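Uncharacterized protein (Borrelia turicatae, PDB 5VJ4) is of unknown function but is a putative surface protein that may bind lipid, with its gene regulated differently between tick and mammal in relapsing fever spirochetes. Local coordinates at residues A[131-140]-A[198-206]; A[159-170]-A[221-229]. All blocks are in the same frame, centred on the assembly; numbering follows the deposited sequence.

Both contacts belong to the all-helical architecture of the chain, and they are threaded through one another in sequence, since their segments alternate along it. Interaction 1 sets helix 133-141 against the C-terminal end of helix 176-201, whereas interaction 2 sets the later half of helix 145-171 against helices 218-222 and 224-229. Their centres lie 28 Å apart and their nearest atoms about 12 Å, so they do not touch; helix 145-171, which follows helix 133-141 and precedes helix 176-201, connects the two sites. Both are partly buried, and their centres lie about 17 and 18 Å from the centre of the chain. Two sulfates, probably from the crystallisation liquor, sit beside interaction 1 alone.

Interaction 1. Residues A[131-140]-A[198-206]; sequences LTSDVIYDRL and YDFFHGSIG. With SO4 (sulfate ion), chain D; SO4 (sulfate ion), chain F.
Phe201 enters helix 133-141 as a knob among Val135, Ile136, Arg139 and Leu140, and this is the densely packed half of the contact. Ile136 CG2 makes a CH-pi contact over the middle of the Phe201 ring, 3.4 Å from its centroid and 4° off the normal. With CG1 of Ile136 between the backbone N and the carbonyl carbon (chi1 69°), CG2 is anti to the carbonyl carbon and faces the ring; Ile136 also touches Leu107 and Ile124. The opposite face of Phe201 is covered by Phe200, so the ring is sandwiched, while Arg139 CB meets its edge 3.7 Å from CD1. Leu131 CD1 adds a further contact, 3.8 Å from Phe201 CD2.

Arg139 leads from this packed region to the solvent side. Its chain bends at chi2 and brings NE to the Phe200 carbonyl oxygen at 2.7 Å, tilted out of the carbonyl plane; Gly203 N reaches the same oxygen from the other face of that plane. Arg139 NH2 donates to Ile205 O at 3.3 Å, with the acceptor in the guanidinium plane, and Phe200 CE1 sits over one guanidinium face. Beyond it the contact is looser: one sulfate (chain F) takes only a weak bond from Arg139 NH2 to its O4, 3.5 Å long. The other (chain D) is held more firmly, Gly206 N to O4 at 2.7 Å, with Gly206 at the N-cap position of helix 207-214. At the solvent-facing edge of the contact, Val135 CG1 lies near His202 NE2.

With Gly203 at positive phi, helix 176-201 ends in a glycine-terminated turn, Gly203 N bonded to Phe200 O and Ser204 N weakly to Asp199 O; Arg139 of helix 133-141 bonds to one carbonyl of the helix end and one of the loop that follows.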
loop_
_atom_site.group_PDB
_atom_site.type_symbol
_atom_site.label_atom_id
_atom_site.label_comp_id
_atom_site.label_asym_id
_atom_site.label_seq_id
_atom_site.Cartn_x
_atom_site.Cartn_y
_atom_site.Cartn_z
ATOM N N LEU A 131 -18.944 6.616 8.569
ATOM C CA LEU A 131 -20.258 6.117 8.202
ATOM C C LEU A 131 -21.308 6.999 8.876
ATOM O O LEU A 131 -21.011 7.683 9.868
ATOM C CB LEU A 131 -20.395 4.691 8.682
ATOM C CG LEU A 131 -19.432 3.698 8.088
ATOM C CD1 LEU A 131 -19.129 2.654 9.131
ATOM C CD2 LEU A 131 -20.167 3.038 6.971
ATOM N N THR A 132 -22.520 7.005 8.343
ATOM C CA THR A 132 -23.584 7.837 8.916
ATOM C C THR A 132 -24.386 7.030 9.901
ATOM O O THR A 132 -24.514 5.809 9.752
ATOM C CB THR A 132 -24.544 8.359 7.844
ATOM O OG1 THR A 132 -25.041 7.234 7.077
ATOM C CG2 THR A 132 -23.840 9.463 6.972
ATOM N N SER A 133 -24.953 7.725 10.886
ATOM C CA SER A 133 -25.732 7.089 11.941
ATOM C C SER A 133 -26.793 6.185 11.377
ATOM O O SER A 133 -27.060 5.153 11.963
ATOM C CB SER A 133 -26.387 8.130 12.787
ATOM O OG SER A 133 -25.458 9.155 13.094
ATOM N N ASP A 134 -27.377 6.557 10.237
ATOM C CA ASP A 134 -28.387 5.743 9.591
ATOM C C ASP A 134 -27.837 4.325 9.329
ATOM O O ASP A 134 -28.493 3.304 9.654
ATOM C CB ASP A 134 -28.906 6.425 8.312
ATOM N N VAL A 135 -26.615 4.266 8.807
ATOM C CA VAL A 135 -25.999 2.982 8.441
ATOM C C VAL A 135 -25.806 2.056 9.660
ATOM O O VAL A 135 -26.203 0.875 9.639
ATOM C CB VAL A 135 -24.662 3.192 7.710
ATOM C CG1 VAL A 135 -24.010 1.855 7.413
ATOM C CG2 VAL A 135 -24.872 3.970 6.422
ATOM N N ILE A 136 -25.222 2.596 10.728
ATOM C CA ILE A 136 -24.946 1.759 11.888
ATOM C C ILE A 136 -26.215 1.443 12.676
ATOM O O ILE A 136 -26.325 0.381 13.299
ATOM C CB ILE A 136 -23.787 2.283 12.752
ATOM C CG1 ILE A 136 -24.178 3.531 13.437
ATOM C CG2 ILE A 136 -22.477 2.480 11.969
ATOM C CD1 ILE A 136 -24.450 3.122 14.844
ATOM N N TYR A 137 -27.192 2.350 12.610
ATOM C CA TYR A 137 -28.545 2.077 13.142
ATOM C C TYR A 137 -29.166 0.890 12.408
ATOM O O TYR A 137 -29.634 -0.064 13.050
ATOM C CB TYR A 137 -29.472 3.314 13.058
ATOM C CG TYR A 137 -30.865 3.102 13.664
ATOM C CD1 TYR A 137 -31.151 3.470 14.982
ATOM C CD2 TYR A 137 -31.882 2.517 12.921
ATOM C CE1 TYR A 137 -32.399 3.230 15.541
ATOM C CE2 TYR A 137 -33.138 2.289 13.470
ATOM C CZ TYR A 137 -33.386 2.639 14.774
ATOM O OH TYR A 137 -34.631 2.419 15.301
ATOM N N ASP A 138 -29.169 0.963 11.068
ATOM C CA ASP A 138 -29.730 -0.115 10.259
ATOM C C ASP A 138 -29.115 -1.450 10.619
ATOM O O ASP A 138 -29.843 -2.435 10.751
ATOM C CB ASP A 138 -29.574 0.163 8.760
ATOM C CG ASP A 138 -30.445 1.317 8.280
ATOM O OD1 ASP A 138 -31.653 1.313 8.590
ATOM O OD2 ASP A 138 -29.930 2.220 7.582
ATOM N N ARG A 139 -27.791 -1.472 10.819
ATOM C CA ARG A 139 -27.112 -2.717 11.126
ATOM C C ARG A 139 -27.501 -3.186 12.502
ATOM O O ARG A 139 -28.020 -4.300 12.637
ATOM C CB ARG A 139 -25.595 -2.598 10.998
ATOM C CG ARG A 139 -24.863 -3.929 10.987
ATOM C CD ARG A 139 -24.952 -4.634 9.630
ATOM N NE ARG A 139 -23.967 -5.723 9.530
ATOM C CZ ARG A 139 -24.106 -6.980 9.992
ATOM N NH1 ARG A 139 -25.198 -7.383 10.615
ATOM N NH2 ARG A 139 -23.135 -7.856 9.824
ATOM N N LEU A 140 -27.291 -2.332 13.512
ATOM C CA LEU A 140 -27.462 -2.767 14.910
ATOM C C LEU A 140 -28.887 -3.214 15.240
ATOM O O LEU A 140 -29.119 -4.070 16.095
ATOM C CB LEU A 140 -27.017 -1.679 15.872
ATOM C CG LEU A 140 -25.532 -1.340 15.913
ATOM C CD1 LEU A 140 -25.227 -0.339 17.021
ATOM C CD2 LEU A 140 -24.737 -2.605 16.135
ATOM N N TYR A 198 -16.170 -0.749 9.133
ATOM C CA TYR A 198 -16.800 -0.665 7.822
ATOM C C TYR A 198 -17.252 -2.029 7.300
ATOM O O TYR A 198 -18.432 -2.223 7.021
ATOM C CB TYR A 198 -15.888 0.049 6.836
ATOM C CG TYR A 198 -16.505 0.311 5.471
ATOM C CD1 TYR A 198 -16.714 -0.744 4.568
ATOM C CD2 TYR A 198 -16.826 1.632 5.047
ATOM C CE1 TYR A 198 -17.276 -0.519 3.308
ATOM C CE2 TYR A 198 -17.376 1.870 3.775
ATOM C CZ TYR A 198 -17.601 0.775 2.916
ATOM O OH TYR A 198 -18.160 0.909 1.665
ATOM N N ASP A 199 -16.344 -2.989 7.205
ATOM C CA ASP A 199 -16.734 -4.258 6.590
ATOM C C ASP A 199 -17.919 -4.835 7.324
ATOM O O ASP A 199 -18.813 -5.435 6.703
ATOM C CB ASP A 199 -15.586 -5.267 6.535
ATOM C CG ASP A 199 -14.500 -4.891 5.527
ATOM O OD1 ASP A 199 -14.779 -4.190 4.528
ATOM O OD2 ASP A 199 -13.345 -5.316 5.738
ATOM N N PHE A 200 -17.947 -4.598 8.639
ATOM C CA PHE A 200 -19.004 -5.135 9.484
ATOM C C PHE A 200 -20.357 -4.447 9.248
ATOM O O PHE A 200 -21.363 -5.127 9.024
ATOM C CB PHE A 200 -18.615 -5.095 10.960
ATOM C CG PHE A 200 -19.777 -5.278 11.870
ATOM C CD1 PHE A 200 -20.464 -6.490 11.891
ATOM C CD2 PHE A 200 -20.227 -4.220 12.663
ATOM C CE1 PHE A 200 -21.569 -6.642 12.691
ATOM C CE2 PHE A 200 -21.326 -4.375 13.482
ATOM C CZ PHE A 200 -22.000 -5.580 13.492
ATOM N N PHE A 201 -20.371 -3.115 9.291
ATOM C CA PHE A 201 -21.613 -2.362 9.098
ATOM C C PHE A 201 -22.244 -2.559 7.742
ATOM O O PHE A 201 -23.456 -2.767 7.654
ATOM C CB PHE A 201 -21.438 -0.896 9.459
ATOM C CG PHE A 201 -21.276 -0.701 10.925
ATOM C CD1 PHE A 201 -22.295 -1.096 11.799
ATOM C CD2 PHE A 201 -20.093 -0.217 11.450
ATOM C CE1 PHE A 201 -22.140 -0.967 13.171
ATOM C CE2 PHE A 201 -19.938 -0.077 12.821
ATOM C CZ PHE A 201 -20.966 -0.450 13.683
ATOM N N HIS A 202 -21.415 -2.569 6.699
ATOM C CA HIS A 202 -21.901 -2.879 5.366
ATOM C C HIS A 202 -22.099 -4.360 5.057
ATOM O O HIS A 202 -22.374 -4.710 3.902
ATOM C CB HIS A 202 -21.059 -2.198 4.303
ATOM C CG HIS A 202 -21.249 -0.725 4.261
ATOM N ND1 HIS A 202 -20.241 0.159 4.574
ATOM C CD2 HIS A 202 -22.336 0.028 3.968
ATOM C CE1 HIS A 202 -20.690 1.397 4.452
ATOM N NE2 HIS A 202 -21.961 1.348 4.101
ATOM N N GLY A 203 -21.962 -5.230 6.058
ATOM C CA GLY A 203 -22.370 -6.633 5.892
ATOM C C GLY A 203 -21.373 -7.605 5.303
ATOM O O GLY A 203 -21.707 -8.787 5.179
ATOM N N SER A 204 -20.155 -7.151 4.967
ATOM C CA SER A 204 -19.120 -8.067 4.416
ATOM C C SER A 204 -18.588 -9.057 5.472
ATOM O O SER A 204 -18.177 -10.157 5.138
ATOM C CB SER A 204 -17.948 -7.318 3.808
ATOM O OG SER A 204 -18.344 -6.112 3.220
ATOM N N ILE A 205 -18.579 -8.657 6.737
ATOM C CA ILE A 205 -18.315 -9.619 7.804
ATOM C C ILE A 205 -19.401 -9.572 8.846
ATOM O O ILE A 205 -20.034 -8.528 9.038
ATOM C CB ILE A 205 -16.933 -9.420 8.465
ATOM C CG1 ILE A 205 -16.793 -8.012 9.027
ATOM C CG2 ILE A 205 -15.836 -9.687 7.457
ATOM C CD1 ILE A 205 -15.757 -7.892 10.115
ATOM N N GLY A 206 -19.597 -10.703 9.513
ATOM C CA GLY A 206 -20.536 -10.799 10.621
ATOM C C GLY A 206 -19.965 -10.491 12.006
ATOM O O GLY A 206 -18.838 -10.061 12.136
HETATM S S SO4 D . -18.529 -14.053 10.023
HETATM O O1 SO4 D . -19.490 -14.880 9.224
HETATM O O2 SO4 D . -17.397 -14.920 10.443
HETATM O O3 SO4 D . -19.071 -13.491 11.289
HETATM O O4 SO4 D . -18.123 -12.926 9.141
HETATM S S SO4 F . -24.058 -12.099 11.947
HETATM O O1 SO4 F . -24.770 -13.237 11.331
HETATM O O2 SO4 F . -22.708 -12.532 12.378
HETATM O O3 SO4 F . -24.702 -11.637 13.197
HETATM O O4 SO4 F . -24.038 -11.051 10.889
#

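Interaction 2. Residues A[159-170]-A[221-229]; sequences LLKTKGEALKII and FRKFKEIVK
Lys163 lays its CG over one face of the Phe221 ring, a CH-pi contact 4.0 Å from the centroid and 19° off the normal. Leu159 CD1 comes to the edge of the same ring, while Thr162 CG2, held anti to its own backbone N, touches Phe221 CB at 3.6 Å. Ala166 CB lies 4.0 Å from Phe221 CB and completes the hole, and its small size lets the backbones approach closely here. Phe221 is thus a knob in a hole formed by Leu159, Thr162, Lys163 and Ala166, the knobs-into-holes fit of packed helices in an all-helical protein. The next helix, 224-229, runs nearly parallel to 159-170, at 19° with the axes 9.5 Å apart. Along it, Ile170 CD1 meets the edge of the Phe224 ring, and Ile169 CG2 lies 3.6 Å from Val228 CG1.

Further out, the ammonium group of Lys163 is drawn away from the ring into a salt bridge with Asp190, consistent with its extended chain lying along Phe221. Tyr189 packs edge-to-face with Phe221, and Ile170 rests on Leu182 and Gln183, all three on helix 176-201.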
loop_
_atom_site.group_PDB
_atom_site.type_symbol
_atom_site.label_atom_id
_atom_site.label_comp_id
_atom_site.label_asym_id
_atom_site.label_seq_id
_atom_site.Cartn_x
_atom_site.Cartn_y
_atom_site.Cartn_z
ATOM N N LEU A 159 -10.632 -3.045 23.537
ATOM C CA LEU A 159 -9.664 -2.405 22.667
ATOM C C LEU A 159 -9.389 -0.940 23.030
ATOM O O LEU A 159 -8.237 -0.497 23.015
ATOM C CB LEU A 159 -10.091 -2.503 21.208
ATOM C CG LEU A 159 -9.056 -1.958 20.229
ATOM C CD1 LEU A 159 -7.698 -2.630 20.470
ATOM C CD2 LEU A 159 -9.537 -2.191 18.818
ATOM N N LEU A 160 -10.436 -0.193 23.360
ATOM C CA LEU A 160 -10.243 1.214 23.634
ATOM C C LEU A 160 -9.521 1.423 24.949
ATOM O O LEU A 160 -8.713 2.364 25.056
ATOM C CB LEU A 160 -11.558 1.945 23.580
ATOM C CG LEU A 160 -12.167 1.943 22.187
ATOM C CD1 LEU A 160 -13.600 2.445 22.202
ATOM C CD2 LEU A 160 -11.318 2.826 21.300
ATOM N N LYS A 161 -9.773 0.531 25.927
ATOM C CA LYS A 161 -9.068 0.591 27.228
ATOM C C LYS A 161 -7.573 0.452 26.958
ATOM O O LYS A 161 -6.762 1.284 27.431
ATOM C CB LYS A 161 -9.604 -0.442 28.247
ATOM N N THR A 162 -7.227 -0.551 26.138
ATOM C CA THR A 162 -5.836 -0.773 25.737
ATOM C C THR A 162 -5.257 0.460 25.056
ATOM O O THR A 162 -4.193 0.944 25.448
ATOM C CB THR A 162 -5.690 -2.010 24.844
ATOM O OG1 THR A 162 -5.754 -3.186 25.646
ATOM C CG2 THR A 162 -4.367 -2.012 24.129
ATOM N N LYS A 163 -5.972 0.972 24.056
ATOM C CA LYS A 163 -5.538 2.174 23.344
ATOM C C LYS A 163 -5.290 3.360 24.291
ATOM O O LYS A 163 -4.415 4.216 24.038
ATOM C CB LYS A 163 -6.528 2.533 22.237
ATOM C CG LYS A 163 -6.070 3.665 21.332
ATOM C CD LYS A 163 -7.171 4.160 20.402
ATOM C CE LYS A 163 -6.695 5.418 19.698
ATOM N NZ LYS A 163 -7.794 6.135 19.017
ATOM N N GLY A 164 -6.044 3.385 25.388
ATOM C CA GLY A 164 -5.889 4.427 26.406
ATOM C C GLY A 164 -4.588 4.324 27.181
ATOM O O GLY A 164 -3.894 5.340 27.390
ATOM N N GLU A 165 -4.268 3.101 27.619
ATOM C CA GLU A 165 -2.957 2.817 28.216
ATOM C C GLU A 165 -1.855 3.288 27.281
ATOM O O GLU A 165 -0.985 4.093 27.660
ATOM C CB GLU A 165 -2.781 1.325 28.487
ATOM C CG GLU A 165 -3.923 0.651 29.222
ATOM C CD GLU A 165 -4.270 1.303 30.559
ATOM O OE1 GLU A 165 -5.340 0.933 31.088
ATOM O OE2 GLU A 165 -3.499 2.160 31.092
ATOM N N ALA A 166 -1.933 2.816 26.038
ATOM C CA ALA A 166 -0.961 3.165 25.034
ATOM C C ALA A 166 -0.839 4.689 24.914
ATOM O O ALA A 166 0.262 5.235 24.765
ATOM C CB ALA A 166 -1.339 2.533 23.717
ATOM N N LEU A 167 -1.965 5.385 25.012
ATOM C CA LEU A 167 -1.902 6.827 24.941
ATOM C C LEU A 167 -1.106 7.427 26.101
ATOM O O LEU A 167 -0.292 8.330 25.880
ATOM C CB LEU A 167 -3.291 7.436 24.835
ATOM C CG LEU A 167 -3.247 8.969 24.776
ATOM C CD1 LEU A 167 -2.411 9.493 23.605
ATOM C CD2 LEU A 167 -4.637 9.587 24.790
ATOM N N LYS A 168 -1.325 6.917 27.320
ATOM C CA LYS A 168 -0.556 7.371 28.491
ATOM C C LYS A 168 0.947 7.229 28.255
ATOM O O LYS A 168 1.719 8.140 28.563
ATOM C CB LYS A 168 -0.949 6.635 29.763
ATOM C CG LYS A 168 -2.191 7.148 30.463
ATOM C CD LYS A 168 -2.162 6.741 31.931
ATOM C CE LYS A 168 -3.511 6.928 32.600
ATOM N NZ LYS A 168 -4.388 5.754 32.338
ATOM N N ILE A 169 1.359 6.105 27.682
ATOM C CA ILE A 169 2.767 5.943 27.317
ATOM C C ILE A 169 3.229 7.012 26.284
ATOM O O ILE A 169 4.309 7.579 26.404
ATOM C CB ILE A 169 3.063 4.483 26.888
ATOM C CG1 ILE A 169 3.285 3.569 28.123
ATOM C CG2 ILE A 169 4.259 4.416 25.955
ATOM C CD1 ILE A 169 2.032 3.126 28.860
ATOM N N ILE A 170 2.393 7.305 25.297
ATOM C CA ILE A 170 2.723 8.324 24.288
ATOM C C ILE A 170 2.923 9.699 24.925
ATOM O O ILE A 170 3.866 10.397 24.594
ATOM C CB ILE A 170 1.640 8.425 23.168
ATOM C CG1 ILE A 170 1.756 7.278 22.173
ATOM C CG2 ILE A 170 1.730 9.743 22.404
ATOM C CD1 ILE A 170 0.756 7.357 21.033
ATOM N N PHE A 221 -1.160 -2.176 20.203
ATOM C CA PHE A 221 -1.131 -0.943 20.993
ATOM C C PHE A 221 -0.282 -1.151 22.236
ATOM O O PHE A 221 0.612 -0.349 22.512
ATOM C CB PHE A 221 -2.529 -0.517 21.393
ATOM C CG PHE A 221 -3.282 0.199 20.314
ATOM C CD1 PHE A 221 -2.879 1.437 19.871
ATOM C CD2 PHE A 221 -4.442 -0.349 19.780
ATOM C CE1 PHE A 221 -3.593 2.111 18.882
ATOM C CE2 PHE A 221 -5.162 0.313 18.791
ATOM C CZ PHE A 221 -4.733 1.545 18.338
ATOM N N ARG A 222 -0.546 -2.240 22.966
ATOM C CA ARG A 222 0.231 -2.579 24.157
ATOM C C ARG A 222 1.734 -2.497 23.944
ATOM O O ARG A 222 2.466 -2.036 24.828
ATOM C CB ARG A 222 -0.114 -3.962 24.657
ATOM C CG ARG A 222 -0.981 -3.940 25.884
ATOM C CD ARG A 222 -0.960 -5.320 26.482
ATOM N NE ARG A 222 -1.840 -6.238 25.763
ATOM C CZ ARG A 222 -3.161 -6.301 25.917
ATOM N NH1 ARG A 222 -3.808 -5.471 26.770
ATOM N NH2 ARG A 222 -3.832 -7.214 25.212
ATOM N N LYS A 223 2.162 -2.890 22.744
ATOM C CA LYS A 223 3.560 -2.975 22.370
ATOM C C LYS A 223 4.308 -1.640 22.544
ATOM O O LYS A 223 5.529 -1.622 22.683
ATOM C CB LYS A 223 3.674 -3.531 20.936
ATOM C CG LYS A 223 5.048 -4.027 20.493
ATOM C CD LYS A 223 5.500 -5.238 21.301
ATOM C CE LYS A 223 6.552 -6.067 20.584
ATOM N NZ LYS A 223 7.708 -5.315 20.057
ATOM N N PHE A 224 3.581 -0.532 22.592
ATOM C CA PHE A 224 4.231 0.772 22.724
ATOM C C PHE A 224 5.076 0.862 23.982
ATOM O O PHE A 224 6.227 1.314 23.933
ATOM C CB PHE A 224 3.196 1.896 22.689
ATOM C CG PHE A 224 2.599 2.123 21.340
ATOM C CD1 PHE A 224 2.636 1.131 20.353
ATOM C CD2 PHE A 224 1.965 3.316 21.057
ATOM C CE1 PHE A 224 2.069 1.333 19.108
ATOM C CE2 PHE A 224 1.386 3.522 19.815
ATOM C CZ PHE A 224 1.432 2.525 18.850
ATOM N N LYS A 225 4.474 0.420 25.085
ATOM C CA LYS A 225 5.084 0.318 26.402
ATOM C C LYS A 225 6.513 -0.238 26.280
ATOM O O LYS A 225 7.447 0.329 26.866
ATOM C CB LYS A 225 4.184 -0.577 27.263
ATOM C CG LYS A 225 4.444 -0.646 28.766
ATOM C CD LYS A 225 3.646 -1.775 29.438
ATOM C CE LYS A 225 3.609 -3.050 28.580
ATOM N NZ LYS A 225 2.761 -4.146 29.126
ATOM N N GLU A 226 6.685 -1.292 25.477
ATOM C CA GLU A 226 8.006 -1.855 25.246
ATOM C C GLU A 226 8.803 -1.027 24.269
ATOM O O GLU A 226 9.994 -0.845 24.434
ATOM C CB GLU A 226 7.899 -3.289 24.740
ATOM C CG GLU A 226 7.277 -4.227 25.762
ATOM C CD GLU A 226 8.244 -4.618 26.880
ATOM O OE1 GLU A 226 8.020 -4.220 28.049
ATOM O OE2 GLU A 226 9.232 -5.329 26.584
ATOM N N ILE A 227 8.137 -0.515 23.250
ATOM C CA ILE A 227 8.839 0.175 22.194
ATOM C C ILE A 227 9.574 1.418 22.682
ATOM O O ILE A 227 10.706 1.696 22.248
ATOM C CB ILE A 227 7.902 0.490 21.036
ATOM C CG1 ILE A 227 7.582 -0.805 20.298
ATOM C CG2 ILE A 227 8.574 1.385 20.035
ATOM C CD1 ILE A 227 6.557 -0.659 19.199
ATOM N N VAL A 228 8.952 2.147 23.602
ATOM C CA VAL A 228 9.576 3.368 24.137
ATOM C C VAL A 228 10.898 3.132 24.841
ATOM O O VAL A 228 11.776 3.977 24.783
ATOM C CB VAL A 228 8.642 4.173 25.057
ATOM C CG1 VAL A 228 7.420 4.586 24.272
ATOM C CG2 VAL A 228 8.247 3.409 26.322
ATOM N N LYS A 229 11.026 1.980 25.485
ATOM C CA LYS A 229 12.233 1.614 26.189
ATOM C C LYS A 229 13.428 1.455 25.243
ATOM O O LYS A 229 14.541 1.812 25.599
ATOM C CB LYS A 229 11.973 0.367 27.004
ATOM C CG LYS A 229 10.723 0.549 27.856
ATOM C CD LYS A 229 10.554 -0.473 28.977
ATOM C CE LYS A 229 10.275 -1.888 28.467
ATOM N NZ LYS A 229 9.766 -2.766 29.554
#